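Local coordinates for protein peptidyl tryptophan dihydroxylase (Pseudomonas putida, PDB 7CTQ) that is an FAD-dependent monooxygenase that dihydroxylates a peptide-bound tryptophan, a step essential for making the tryptophylquinone cofactor, at residues A[38-43]-A[240-245]; A[88-93]-A[191-196]. All blocks are in the same frame, centred on the assembly; numbering follows the deposited sequence.

Interaction 1: residues A[38-43]-A[240-245]. With FAD (flavin-adenine dinucleotide), chain C.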
ATOM      1  N   ARG A  38       1.240  14.140 -15.130  1.00107.79           N
ATOM      2  CA  ARG A  38       0.828  12.842 -15.645  1.00107.13           C
ATOM      3  C   ARG A  38       2.034  11.934 -15.831  1.00108.86           C
ATOM      4  O   ARG A  38       3.182  12.319 -15.592  1.00106.10           O
ATOM      5  CB  ARG A  38       0.075  12.987 -16.973  1.00108.53           C
ATOM      6  CG  ARG A  38      -1.162  13.870 -16.897  1.00112.86           C
ATOM      7  CD  ARG A  38      -1.782  14.151 -18.260  1.00111.58           C
ATOM      8  NE  ARG A  38      -1.624  13.050 -19.213  1.00111.62           N
ATOM      9  CZ  ARG A  38      -2.141  11.832 -19.061  1.00107.60           C
ATOM     10  NH1 ARG A  38      -2.871  11.544 -17.992  1.00104.25           N
ATOM     11  NH2 ARG A  38      -1.935  10.900 -19.983  1.00102.20           N
ATOM     12  N   ARG A  39       1.745  10.708 -16.258  1.00115.30           N
ATOM     13  CA  ARG A  39       2.735   9.718 -16.662  1.00118.12           C
ATOM     14  C   ARG A  39       2.070   8.817 -17.702  1.00112.47           C
ATOM     15  O   ARG A  39       1.016   9.158 -18.251  1.00104.48           O
ATOM     16  CB  ARG A  39       3.271   8.960 -15.435  1.00118.96           C
ATOM     17  CG  ARG A  39       4.635   8.287 -15.619  1.00117.50           C
ATOM     18  CD  ARG A  39       5.523   9.037 -16.608  1.00120.03           C
ATOM     19  NE  ARG A  39       5.982  10.327 -16.096  1.00123.27           N
ATOM     20  CZ  ARG A  39       7.136  10.514 -15.460  1.00125.14           C
ATOM     21  NH1 ARG A  39       7.953   9.488 -15.253  1.00123.95           N
ATOM     22  NH2 ARG A  39       7.477  11.724 -15.030  1.00120.96           N
ATOM     23  N   PHE A  40       2.675   7.660 -17.973  1.00114.62           N
ATOM     24  CA  PHE A  40       2.162   6.785 -19.019  1.00111.93           C
ATOM     25  C   PHE A  40       0.751   6.297 -18.685  1.00108.59           C
ATOM     26  O   PHE A  40       0.308   6.303 -17.531  1.00103.04           O
ATOM     27  CB  PHE A  40       3.096   5.589 -19.241  1.00 96.88           C
ATOM     28  CG  PHE A  40       3.110   4.604 -18.105  1.00 99.42           C
ATOM     29  CD1 PHE A  40       3.955   4.790 -17.017  1.00113.89           C
ATOM     30  CD2 PHE A  40       2.287   3.490 -18.122  1.00 86.05           C
ATOM     31  CE1 PHE A  40       3.975   3.884 -15.967  1.00102.45           C
ATOM     32  CE2 PHE A  40       2.300   2.587 -17.072  1.00 92.90           C
ATOM     33  CZ  PHE A  40       3.145   2.782 -15.996  1.00 90.05           C
ATOM     34  N   ALA A  41       0.041   5.880 -19.728  1.00107.79           N
ATOM     35  CA  ALA A  41      -1.308   5.346 -19.581  1.00 96.51           C
ATOM     36  C   ALA A  41      -1.244   4.024 -18.824  1.00 92.95           C
ATOM     37  O   ALA A  41      -0.734   3.028 -19.346  1.00 88.93           O
ATOM     38  CB  ALA A  41      -1.947   5.167 -20.954  1.00 76.66           C
ATOM     39  N   ALA A  42      -1.741   4.012 -17.591  1.00 84.92           N
ATOM     40  CA  ALA A  42      -1.824   2.791 -16.804  1.00 72.03           C
ATOM     41  C   ALA A  42      -3.245   2.633 -16.299  1.00 68.00           C
ATOM     42  O   ALA A  42      -3.817   3.583 -15.757  1.00 82.02           O
ATOM     43  CB  ALA A  42      -0.848   2.817 -15.626  1.00 82.78           C
ATOM     44  N   VAL A  43      -3.822   1.449 -16.479  1.00 63.63           N
ATOM     45  CA  VAL A  43      -5.113   1.127 -15.887  1.00 69.91           C
ATOM     46  C   VAL A  43      -4.941  -0.083 -14.985  1.00 67.35           C
ATOM     47  O   VAL A  43      -4.281  -1.063 -15.351  1.00 71.88           O
ATOM     48  CB  VAL A  43      -6.213   0.898 -16.940  1.00 66.24           C
ATOM     49  CG1 VAL A  43      -6.190   2.025 -17.955  1.00 68.63           C
ATOM     50  CG2 VAL A  43      -6.106  -0.482 -17.600  1.00 61.34           C
ATOM     51  N   HIS A 240       6.856  -0.874 -21.902  1.00 44.61           N
ATOM     52  CA  HIS A 240       7.363  -0.282 -20.668  1.00 46.53           C
ATOM     53  C   HIS A 240       7.715  -1.390 -19.688  1.00 52.33           C
ATOM     54  O   HIS A 240       7.052  -2.433 -19.641  1.00 47.85           O
ATOM     55  CB  HIS A 240       6.349   0.652 -20.001  1.00 44.69           C
ATOM     56  CG  HIS A 240       5.838   1.745 -20.886  1.00 51.34           C
ATOM     57  ND1 HIS A 240       6.411   2.998 -20.929  1.00 62.77           N
ATOM     58  CD2 HIS A 240       4.789   1.783 -21.743  1.00 53.08           C
ATOM     59  CE1 HIS A 240       5.743   3.758 -21.779  1.00 57.85           C
ATOM     60  NE2 HIS A 240       4.752   3.044 -22.285  1.00 52.59           N
ATOM     61  N   ALA A 241       8.761  -1.154 -18.898  1.00 37.86           N
ATOM     62  CA  ALA A 241       9.211  -2.105 -17.895  1.00 49.91           C
ATOM     63  C   ALA A 241       9.175  -1.430 -16.526  1.00 47.84           C
ATOM     64  O   ALA A 241       9.718  -0.334 -16.354  1.00 44.95           O
ATOM     65  CB  ALA A 241      10.611  -2.624 -18.237  1.00 44.39           C
ATOM     66  N   ARG A 242       8.507  -2.072 -15.564  1.00 47.94           N
ATOM     67  CA  ARG A 242       8.326  -1.548 -14.214  1.00 39.72           C
ATOM     68  C   ARG A 242       8.929  -2.525 -13.219  1.00 47.30           C
ATOM     69  O   ARG A 242       8.620  -3.724 -13.261  1.00 42.52           O
ATOM     70  CB  ARG A 242       6.843  -1.346 -13.871  1.00 43.16           C
ATOM     71  CG  ARG A 242       6.112  -0.315 -14.722  1.00 65.57           C
ATOM     72  CD  ARG A 242       4.981   0.398 -13.946  1.00 72.68           C
ATOM     73  NE  ARG A 242       3.665   0.116 -14.524  1.00 80.61           N
ATOM     74  CZ  ARG A 242       2.526   0.015 -13.835  1.00 76.10           C
ATOM     75  NH1 ARG A 242       2.499   0.230 -12.518  1.00 75.30           N
ATOM     76  NH2 ARG A 242       1.392  -0.255 -14.469  1.00 71.75           N
ATOM     77  N   SER A 243       9.760  -2.020 -12.315  1.00 45.83           N
ATOM     78  CA  SER A 243      10.126  -2.821 -11.155  1.00 47.31           C
ATOM     79  C   SER A 243       8.891  -3.008 -10.284  1.00 37.37           C
ATOM     80  O   SER A 243       8.239  -2.030  -9.898  1.00 41.76           O
ATOM     81  CB  SER A 243      11.250  -2.163 -10.365  1.00 38.08           C
ATOM     82  OG  SER A 243      11.549  -2.927  -9.196  1.00 49.34           O
ATOM     83  N   SER A 244       8.537  -4.265 -10.016  1.00 34.14           N
ATOM     84  CA  SER A 244       7.396  -4.584  -9.166  1.00 36.09           C
ATOM     85  C   SER A 244       7.820  -5.423  -7.965  1.00 33.57           C
ATOM     86  O   SER A 244       6.998  -6.142  -7.387  1.00 35.96           O
ATOM     87  CB  SER A 244       6.314  -5.296  -9.972  1.00 37.45           C
ATOM     88  OG  SER A 244       6.848  -6.463 -10.564  1.00 38.52           O
ATOM     89  N   THR A 245       9.104  -5.367  -7.621  1.00 39.27           N
ATOM     90  CA  THR A 245       9.648  -6.089  -6.475  1.00 35.80           C
ATOM     91  C   THR A 245       9.009  -5.607  -5.172  1.00 31.19           C
ATOM     92  O   THR A 245       8.760  -4.408  -4.986  1.00 31.73           O
ATOM     93  CB  THR A 245      11.168  -5.874  -6.424  1.00 34.54           C
ATOM     94  OG1 THR A 245      11.778  -6.352  -7.637  1.00 35.39           O
ATOM     95  CG2 THR A 245      11.784  -6.563  -5.209  1.00 33.46           C
TER
HETATM   96  PA  FAD C 501       1.888   6.904  -6.829  1.00 44.94           P
HETATM   97  O1A FAD C 501       0.479   6.531  -7.078  1.00 40.84           O
HETATM   98  O2A FAD C 501       2.864   6.255  -7.800  1.00 47.92           O
HETATM   99  O5B FAD C 501       1.993   8.461  -6.760  1.00 46.60           O
HETATM  100  C5B FAD C 501       3.253   9.139  -6.928  1.00 44.08           C
HETATM  101  C4B FAD C 501       2.942  10.472  -7.556  1.00 59.27           C
HETATM  102  O4B FAD C 501       4.132  11.293  -7.538  1.00 61.30           O
HETATM  103  C3B FAD C 501       2.467  10.428  -9.013  1.00 65.72           C
HETATM  104  O3B FAD C 501       1.444  11.397  -9.226  1.00 68.73           O
HETATM  105  C2B FAD C 501       3.748  10.729  -9.801  1.00 66.47           C
HETATM  106  O2B FAD C 501       3.504  11.377 -11.049  1.00 74.80           O
HETATM  107  C1B FAD C 501       4.442  11.705  -8.852  1.00 69.39           C
HETATM  108  N9A FAD C 501       5.887  11.833  -8.979  1.00 64.79           N
HETATM  109  C8A FAD C 501       6.819  10.868  -9.235  1.00 68.96           C
HETATM  110  N7A FAD C 501       8.056  11.299  -9.277  1.00 69.28           N
HETATM  111  C5A FAD C 501       7.921  12.659  -9.064  1.00 65.78           C
HETATM  112  C6A FAD C 501       8.856  13.713  -9.010  1.00 62.70           C
HETATM  113  N6A FAD C 501      10.169  13.550  -9.171  1.00 66.60           N
HETATM  114  N1A FAD C 501       8.393  14.968  -8.771  1.00 58.01           N
HETATM  115  C2A FAD C 501       7.079  15.142  -8.607  1.00 60.19           C
HETATM  116  N3A FAD C 501       6.108  14.221  -8.641  1.00 64.30           N
HETATM  117  C4A FAD C 501       6.593  12.997  -8.871  1.00 69.36           C
HETATM  118  N1  FAD C 501      -2.719  -1.080  -7.357  1.00 49.19           N
HETATM  119  C2  FAD C 501      -4.043  -1.408  -7.449  1.00 44.70           C
HETATM  120  O2  FAD C 501      -4.865  -1.027  -6.614  1.00 45.91           O
HETATM  121  N3  FAD C 501      -4.487  -2.176  -8.505  1.00 48.47           N
HETATM  122  C4  FAD C 501      -3.709  -2.672  -9.531  1.00 55.73           C
HETATM  123  O4  FAD C 501      -4.222  -3.337 -10.430  1.00 52.80           O
HETATM  124  C4X FAD C 501      -2.306  -2.323  -9.428  1.00 49.98           C
HETATM  125  N5  FAD C 501      -1.495  -2.759 -10.355  1.00 50.47           N
HETATM  126  C5X FAD C 501      -0.154  -2.427 -10.256  1.00 49.53           C
HETATM  127  C6  FAD C 501       0.728  -2.891 -11.234  1.00 48.79           C
HETATM  128  C7  FAD C 501       2.087  -2.599 -11.171  1.00 52.47           C
HETATM  129  C7M FAD C 501       3.009  -3.113 -12.245  1.00 43.83           C
HETATM  130  C8  FAD C 501       2.580  -1.829 -10.105  1.00 50.23           C
HETATM  131  C8M FAD C 501       4.043  -1.486 -10.012  1.00 44.60           C
HETATM  132  C9  FAD C 501       1.704  -1.361  -9.132  1.00 46.80           C
HETATM  133  C9A FAD C 501       0.348  -1.659  -9.195  1.00 51.06           C
HETATM  134  N10 FAD C 501      -0.564  -1.193  -8.226  1.00 48.02           N
HETATM  135  C10 FAD C 501      -1.902  -1.523  -8.302  1.00 47.96           C
HETATM  136  C1' FAD C 501      -0.087  -0.425  -7.073  1.00 42.11           C
HETATM  137  C2' FAD C 501      -0.399   1.061  -7.138  1.00 47.80           C
HETATM  138  O2' FAD C 501       0.010   1.626  -8.384  1.00 44.68           O
HETATM  139  C3' FAD C 501       0.338   1.750  -5.992  1.00 44.22           C
HETATM  140  O3' FAD C 501       0.103   0.992  -4.811  1.00 43.02           O
HETATM  141  C4' FAD C 501      -0.064   3.195  -5.716  1.00 47.88           C
HETATM  142  O4' FAD C 501      -0.233   3.929  -6.932  1.00 50.93           O
HETATM  143  C5' FAD C 501       0.952   3.875  -4.830  1.00 38.49           C
HETATM  144  O5' FAD C 501       0.434   5.155  -4.440  1.00 36.90           O
HETATM  145  P   FAD C 501       1.390   6.337  -4.098  1.00 41.06           P
HETATM  146  O1P FAD C 501       2.263   5.879  -2.919  1.00 39.11           O
HETATM  147  O2P FAD C 501       0.623   7.600  -3.912  1.00 41.78           O
HETATM  148  O3P FAD C 501       2.324   6.432  -5.378  1.00 42.53           O

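Interaction 2: residues A[88-93]-A[191-196]. With FAD (flavin-adenine dinucleotide), chain C.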
ATOM      1  N   LEU A  88     -12.219  -1.104 -13.296  1.00 58.32           N
ATOM      2  CA  LEU A  88     -10.926  -0.715 -13.827  1.00 54.62           C
ATOM      3  C   LEU A  88     -10.712   0.748 -13.495  1.00 62.57           C
ATOM      4  O   LEU A  88     -11.647   1.548 -13.561  1.00 64.93           O
ATOM      5  CB  LEU A  88     -10.827  -0.927 -15.348  1.00 67.88           C
ATOM      6  CG  LEU A  88     -11.555  -2.113 -15.988  1.00 68.68           C
ATOM      7  CD1 LEU A  88     -11.321  -2.118 -17.493  1.00 62.83           C
ATOM      8  CD2 LEU A  88     -11.145  -3.448 -15.374  1.00 62.32           C
ATOM      9  N   LEU A  89      -9.490   1.096 -13.118  1.00 61.10           N
ATOM     10  CA  LEU A  89      -9.169   2.464 -12.738  1.00 68.15           C
ATOM     11  C   LEU A  89      -8.157   3.013 -13.727  1.00 69.76           C
ATOM     12  O   LEU A  89      -7.070   2.451 -13.880  1.00 66.86           O
ATOM     13  CB  LEU A  89      -8.615   2.536 -11.317  1.00 57.63           C
ATOM     14  CG  LEU A  89      -8.295   3.977 -10.933  1.00 61.41           C
ATOM     15  CD1 LEU A  89      -9.570   4.735 -10.585  1.00 63.01           C
ATOM     16  CD2 LEU A  89      -7.301   4.022  -9.799  1.00 54.11           C
ATOM     17  N   ASP A  90      -8.503   4.108 -14.392  1.00 67.27           N
ATOM     18  CA  ASP A  90      -7.583   4.721 -15.338  1.00 73.81           C
ATOM     19  C   ASP A  90      -6.778   5.768 -14.575  1.00 70.48           C
ATOM     20  O   ASP A  90      -7.299   6.829 -14.213  1.00 65.17           O
ATOM     21  CB  ASP A  90      -8.337   5.301 -16.533  1.00 81.26           C
ATOM     22  CG  ASP A  90      -7.567   6.402 -17.229  1.00 85.37           C
ATOM     23  OD1 ASP A  90      -6.327   6.305 -17.338  1.00 85.40           O
ATOM     24  OD2 ASP A  90      -8.201   7.363 -17.677  1.00 79.00           O
ATOM     25  N   ARG A  91      -5.506   5.446 -14.318  1.00 71.21           N
ATOM     26  CA  ARG A  91      -4.645   6.302 -13.512  1.00 71.34           C
ATOM     27  C   ARG A  91      -4.434   7.670 -14.137  1.00 68.36           C
ATOM     28  O   ARG A  91      -4.143   8.628 -13.412  1.00 71.34           O
ATOM     29  CB  ARG A  91      -3.299   5.613 -13.284  1.00 69.39           C
ATOM     30  CG  ARG A  91      -3.405   4.349 -12.442  1.00 66.47           C
ATOM     31  CD  ARG A  91      -4.046   4.660 -11.102  1.00 59.67           C
ATOM     32  NE  ARG A  91      -3.321   5.707 -10.389  1.00 61.37           N
ATOM     33  CZ  ARG A  91      -2.391   5.470  -9.468  1.00 55.59           C
ATOM     34  NH1 ARG A  91      -2.085   4.220  -9.148  1.00 43.78           N
ATOM     35  NH2 ARG A  91      -1.771   6.479  -8.866  1.00 44.51           N
ATOM     36  N   GLN A  92      -4.570   7.784 -15.460  1.00 77.13           N
ATOM     37  CA  GLN A  92      -4.546   9.097 -16.098  1.00 82.87           C
ATOM     38  C   GLN A  92      -5.669   9.976 -15.561  1.00 77.60           C
ATOM     39  O   GLN A  92      -5.423  11.062 -15.018  1.00 72.15           O
ATOM     40  CB  GLN A  92      -4.655   8.949 -17.618  1.00 80.99           C
ATOM     41  CG  GLN A  92      -3.780   7.859 -18.223  1.00 91.35           C
ATOM     42  CD  GLN A  92      -4.179   7.524 -19.653  1.00 92.95           C
ATOM     43  OE1 GLN A  92      -4.637   6.415 -19.940  1.00 91.05           O
ATOM     44  NE2 GLN A  92      -4.010   8.485 -20.556  1.00 87.93           N
ATOM     45  N   ARG A  93      -6.920   9.516 -15.707  1.00 81.62           N
ATOM     46  CA  ARG A  93      -8.053  10.229 -15.122  1.00 83.42           C
ATOM     47  C   ARG A  93      -7.874  10.400 -13.621  1.00 81.61           C
ATOM     48  O   ARG A  93      -8.093  11.493 -13.085  1.00 76.45           O
ATOM     49  CB  ARG A  93      -9.367   9.495 -15.398  1.00 85.70           C
ATOM     50  CG  ARG A  93     -10.223  10.017 -16.559  1.00 94.81           C
ATOM     51  CD  ARG A  93      -9.438   9.917 -17.851  1.00 96.86           C
ATOM     52  NE  ARG A  93     -10.242   9.773 -19.058  1.00 93.14           N
ATOM     53  CZ  ARG A  93     -10.018  10.442 -20.183  1.00 93.07           C
ATOM     54  NH1 ARG A  93      -9.018  11.312 -20.259  1.00 92.20           N
ATOM     55  NH2 ARG A  93     -10.795  10.239 -21.235  1.00 88.50           N
ATOM     56  N   ASP A 191     -13.305   3.168 -24.386  1.00 47.99           N
ATOM     57  CA  ASP A 191     -12.773   3.998 -25.460  1.00 54.88           C
ATOM     58  C   ASP A 191     -11.695   3.289 -26.285  1.00 55.69           C
ATOM     59  O   ASP A 191     -11.031   3.939 -27.099  1.00 54.00           O
ATOM     60  CB  ASP A 191     -12.227   5.320 -24.889  1.00 46.01           C
ATOM     61  CG  ASP A 191     -10.908   5.148 -24.138  1.00 65.39           C
ATOM     62  OD1 ASP A 191     -10.583   4.013 -23.733  1.00 60.72           O
ATOM     63  OD2 ASP A 191     -10.193   6.158 -23.943  1.00 71.37           O
ATOM     64  N   GLY A 192     -11.494   1.984 -26.084  1.00 55.11           N
ATOM     65  CA  GLY A 192     -10.606   1.203 -26.914  1.00 59.07           C
ATOM     66  C   GLY A 192      -9.157   1.149 -26.473  1.00 55.13           C
ATOM     67  O   GLY A 192      -8.371   0.423 -27.097  1.00 54.60           O
ATOM     68  N   ARG A 193      -8.769   1.896 -25.441  1.00 50.69           N
ATOM     69  CA  ARG A 193      -7.408   1.792 -24.921  1.00 54.09           C
ATOM     70  C   ARG A 193      -7.166   0.398 -24.357  1.00 45.90           C
ATOM     71  O   ARG A 193      -8.023  -0.174 -23.681  1.00 48.65           O
ATOM     72  CB  ARG A 193      -7.156   2.852 -23.847  1.00 51.91           C
ATOM     73  CG  ARG A 193      -6.850   4.238 -24.414  1.00 65.15           C
ATOM     74  CD  ARG A 193      -6.500   5.241 -23.321  1.00 70.00           C
ATOM     75  NE  ARG A 193      -7.590   5.424 -22.368  1.00 67.94           N
ATOM     76  CZ  ARG A 193      -7.651   6.419 -21.488  1.00 76.31           C
ATOM     77  NH1 ARG A 193      -6.684   7.326 -21.442  1.00 76.69           N
ATOM     78  NH2 ARG A 193      -8.680   6.509 -20.657  1.00 74.50           N
ATOM     79  N   CYS A 194      -5.999  -0.161 -24.662  1.00 46.98           N
ATOM     80  CA  CYS A 194      -5.680  -1.533 -24.304  1.00 41.77           C
ATOM     81  C   CYS A 194      -4.407  -1.578 -23.475  1.00 43.96           C
ATOM     82  O   CYS A 194      -3.500  -0.750 -23.637  1.00 42.28           O
ATOM     83  CB  CYS A 194      -5.521  -2.410 -25.538  1.00 42.95           C
ATOM     84  SG  CYS A 194      -7.033  -2.569 -26.477  1.00 47.58           S
ATOM     85  N   TYR A 195      -4.349  -2.588 -22.609  0.52 42.91           N
ATOM     86  CA  TYR A 195      -3.350  -2.723 -21.558  0.52 40.54           C
ATOM     87  C   TYR A 195      -3.007  -4.197 -21.413  0.52 36.13           C
ATOM     88  O   TYR A 195      -3.905  -5.042 -21.366  0.52 39.46           O
ATOM     89  CB  TYR A 195      -3.898  -2.156 -20.237  0.52 44.57           C
ATOM     90  CG  TYR A 195      -2.943  -2.143 -19.057  0.52 48.21           C
ATOM     91  CD1 TYR A 195      -2.359  -0.956 -18.625  0.52 56.45           C
ATOM     92  CD2 TYR A 195      -2.657  -3.306 -18.353  0.52 45.66           C
ATOM     93  CE1 TYR A 195      -1.500  -0.932 -17.531  0.52 59.86           C
ATOM     94  CE2 TYR A 195      -1.795  -3.291 -17.265  0.52 52.12           C
ATOM     95  CZ  TYR A 195      -1.216  -2.105 -16.865  0.52 52.53           C
ATOM     96  OH  TYR A 195      -0.360  -2.092 -15.789  0.52 63.75           O
ATOM     97  N   TRP A 196      -1.715  -4.513 -21.365  1.00 34.73           N
ATOM     98  CA  TRP A 196      -1.295  -5.877 -21.060  1.00 41.28           C
ATOM     99  C   TRP A 196       0.005  -5.802 -20.279  1.00 38.96           C
ATOM    100  O   TRP A 196       0.942  -5.102 -20.682  1.00 39.16           O
ATOM    101  CB  TRP A 196      -1.118  -6.711 -22.330  1.00 40.09           C
ATOM    102  CG  TRP A 196      -0.608  -8.124 -22.143  1.00 33.88           C
ATOM    103  CD1 TRP A 196      -1.357  -9.255 -21.993  1.00 35.03           C
ATOM    104  CD2 TRP A 196       0.762  -8.547 -22.146  1.00 32.35           C
ATOM    105  NE1 TRP A 196      -0.536 -10.361 -21.891  1.00 32.82           N
ATOM    106  CE2 TRP A 196       0.769  -9.947 -21.990  1.00 27.71           C
ATOM    107  CE3 TRP A 196       1.983  -7.875 -22.268  1.00 33.39           C
ATOM    108  CZ2 TRP A 196       1.948 -10.685 -21.946  1.00 30.01           C
ATOM    109  CZ3 TRP A 196       3.153  -8.612 -22.221  1.00 32.79           C
ATOM    110  CH2 TRP A 196       3.127  -9.994 -22.066  1.00 27.57           C
TER
HETATM  111  PA  FAD C 501       1.888   6.904  -6.829  1.00 44.94           P
HETATM  112  O1A FAD C 501       0.479   6.531  -7.078  1.00 40.84           O
HETATM  113  O2A FAD C 501       2.864   6.255  -7.800  1.00 47.92           O
HETATM  114  O5B FAD C 501       1.993   8.461  -6.760  1.00 46.60           O
HETATM  115  C5B FAD C 501       3.253   9.139  -6.928  1.00 44.08           C
HETATM  116  C4B FAD C 501       2.942  10.472  -7.556  1.00 59.27           C
HETATM  117  O4B FAD C 501       4.132  11.293  -7.538  1.00 61.30           O
HETATM  118  C3B FAD C 501       2.467  10.428  -9.013  1.00 65.72           C
HETATM  119  O3B FAD C 501       1.444  11.397  -9.226  1.00 68.73           O
HETATM  120  C2B FAD C 501       3.748  10.729  -9.801  1.00 66.47           C
HETATM  121  O2B FAD C 501       3.504  11.377 -11.049  1.00 74.80           O
HETATM  122  C1B FAD C 501       4.442  11.705  -8.852  1.00 69.39           C
HETATM  123  N9A FAD C 501       5.887  11.833  -8.979  1.00 64.79           N
HETATM  124  C8A FAD C 501       6.819  10.868  -9.235  1.00 68.96           C
HETATM  125  N7A FAD C 501       8.056  11.299  -9.277  1.00 69.28           N
HETATM  126  C5A FAD C 501       7.921  12.659  -9.064  1.00 65.78           C
HETATM  127  C6A FAD C 501       8.856  13.713  -9.010  1.00 62.70           C
HETATM  128  N6A FAD C 501      10.169  13.550  -9.171  1.00 66.60           N
HETATM  129  N1A FAD C 501       8.393  14.968  -8.771  1.00 58.01           N
HETATM  130  C2A FAD C 501       7.079  15.142  -8.607  1.00 60.19           C
HETATM  131  N3A FAD C 501       6.108  14.221  -8.641  1.00 64.30           N
HETATM  132  C4A FAD C 501       6.593  12.997  -8.871  1.00 69.36           C
HETATM  133  N1  FAD C 501      -2.719  -1.080  -7.357  1.00 49.19           N
HETATM  134  C2  FAD C 501      -4.043  -1.408  -7.449  1.00 44.70           C
HETATM  135  O2  FAD C 501      -4.865  -1.027  -6.614  1.00 45.91           O
HETATM  136  N3  FAD C 501      -4.487  -2.176  -8.505  1.00 48.47           N
HETATM  137  C4  FAD C 501      -3.709  -2.672  -9.531  1.00 55.73           C
HETATM  138  O4  FAD C 501      -4.222  -3.337 -10.430  1.00 52.80           O
HETATM  139  C4X FAD C 501      -2.306  -2.323  -9.428  1.00 49.98           C
HETATM  140  N5  FAD C 501      -1.495  -2.759 -10.355  1.00 50.47           N
HETATM  141  C5X FAD C 501      -0.154  -2.427 -10.256  1.00 49.53           C
HETATM  142  C6  FAD C 501       0.728  -2.891 -11.234  1.00 48.79           C
HETATM  143  C7  FAD C 501       2.087  -2.599 -11.171  1.00 52.47           C
HETATM  144  C7M FAD C 501       3.009  -3.113 -12.245  1.00 43.83           C
HETATM  145  C8  FAD C 501       2.580  -1.829 -10.105  1.00 50.23           C
HETATM  146  C8M FAD C 501       4.043  -1.486 -10.012  1.00 44.60           C
HETATM  147  C9  FAD C 501       1.704  -1.361  -9.132  1.00 46.80           C
HETATM  148  C9A FAD C 501       0.348  -1.659  -9.195  1.00 51.06           C
HETATM  149  N10 FAD C 501      -0.564  -1.193  -8.226  1.00 48.02           N
HETATM  150  C10 FAD C 501      -1.902  -1.523  -8.302  1.00 47.96           C
HETATM  151  C1' FAD C 501      -0.087  -0.425  -7.073  1.00 42.11           C
HETATM  152  C2' FAD C 501      -0.399   1.061  -7.138  1.00 47.80           C
HETATM  153  O2' FAD C 501       0.010   1.626  -8.384  1.00 44.68           O
HETATM  154  C3' FAD C 501       0.338   1.750  -5.992  1.00 44.22           C
HETATM  155  O3' FAD C 501       0.103   0.992  -4.811  1.00 43.02           O
HETATM  156  C4' FAD C 501      -0.064   3.195  -5.716  1.00 47.88           C
HETATM  157  O4' FAD C 501      -0.233   3.929  -6.932  1.00 50.93           O
HETATM  158  C5' FAD C 501       0.952   3.875  -4.830  1.00 38.49           C
HETATM  159  O5' FAD C 501       0.434   5.155  -4.440  1.00 36.90           O
HETATM  160  P   FAD C 501       1.390   6.337  -4.098  1.00 41.06           P
HETATM  161  O1P FAD C 501       2.263   5.879  -2.919  1.00 39.11           O
HETATM  162  O2P FAD C 501       0.623   7.600  -3.912  1.00 41.78           O
HETATM  163  O3P FAD C 501       2.324   6.432  -5.378  1.00 42.53           O

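Interaction 1: residues A[38-43]-A[240-245]
Phe40 meets His240 with its CB and Arg242 with its ring tip. Starting at the backbone, Phe40 CB sits over one face of the imidazole, 4.1 Å from His240 CE1. CG lies between the backbone N and the carbonyl carbon (chi1 70°), which sends the ring past the histidine toward the flavin. The two rings are close to parallel, 22° apart, but slid so far that they barely overlap, with 5.2 Å between the centroids of Phe40 and His240. Farther out, the ring atoms come up against the arginine: Phe40 CE1 is 4.2 Å from Arg242 CD, and at the very tip Phe40 CZ is 3.1 Å from Arg242 NE. The arginine approaches at the ring's edge, with its CZ in the ring plane, and the guanidinium is turned 56° to the ring. Phe40 CZ lies over one guanidinium face and the flavin methyl C7M over the other, so the flat group is held between protein and cofactor; Arg242 NH1 is 3.2 Å from FAD C7, against the dimethylbenzene ring. Ala42 CB adds a lighter touch on NH2. At the imidazole's edge, His240 NE2 is hydrogen-bonded to Glu238. In the fold, the loop between strands 31-35 and 43-46 rests on strand 238-243, and Phe40 and His240 both touch Leu162 on the adjacent antiparallel strand 158-166.

Interaction 2: residues A[88-93]-A[191-196]
The guanidinium of Arg193 has the side-chain amide of Gln92 over one face, the two planes 59° apart, while the Asp90 carboxylate comes in obliquely. A bend at chi3 (-61°), after an extended chi2, turns the Arg193 guanidinium toward both. Arg193 NH2 in turn lies over one face of the Arg93 guanidinium, offset toward its rim and 4.0 Å from Arg93 NE. Asp90 pairs with both of these like charges, but its hydrogen bond to Arg193 is weak and the position of OD2 uncertain. Asp191 pairs with Arg193 only: Asp191 OD2 stands 3.1 Å from Arg193 NE, well out of the guanidinium plane, so charge alone acts there. Asp191 OD1 also accepts from Arg193 N at 3.3 Å, forming an Asx turn just before strand 193-201. Asp90 doubles as N-cap of the helix: Gln92 N donates to Asp90 OD1 at 3.0 Å, from above the carboxylate plane. Replacing Arg193 by a leucine would probably leave Asp191 without its cation here and cost Asp90 its mate across the contact. Beside this network Arg91 reaches the cofactor: its NH1 gives a nearly straight bond to FAD O4' (2.9 Å, 169°), and phosphate oxygen O1A lies at its guanidinium edge, 2.9 Å from Arg91 NH2. The contact thus ties the junction of strand 87-90 and helix 91-104 to strand 193-201, which runs between strands 158-166 and 182-188.

How the interactions relate
From the N terminus, the chain leaves strand 31-35, passes through 38-43 and, after strand 43-46, helix 48-56 and strands 67-76 and 79-83, reaches 88-93, where strand 87-90 gives way to helix 91-104. Interaction 2 closes first, when 191-196 comes back to that junction; interaction 1 closes only at 240-245, so interaction 2 is nested within its loop. The centres are about 12 Å apart, and the contacts touch directly: Ala42 O and Arg91 N, 2.9 Å apart, probably share a hydrogen bond, and Tyr195 OH lies close to Arg242 NH2. Both reach the same mixed sheet and the same FAD, interaction 1 at the dimethylbenzene end of the flavin and interaction 2 at the ribityl chain and pyrophosphate.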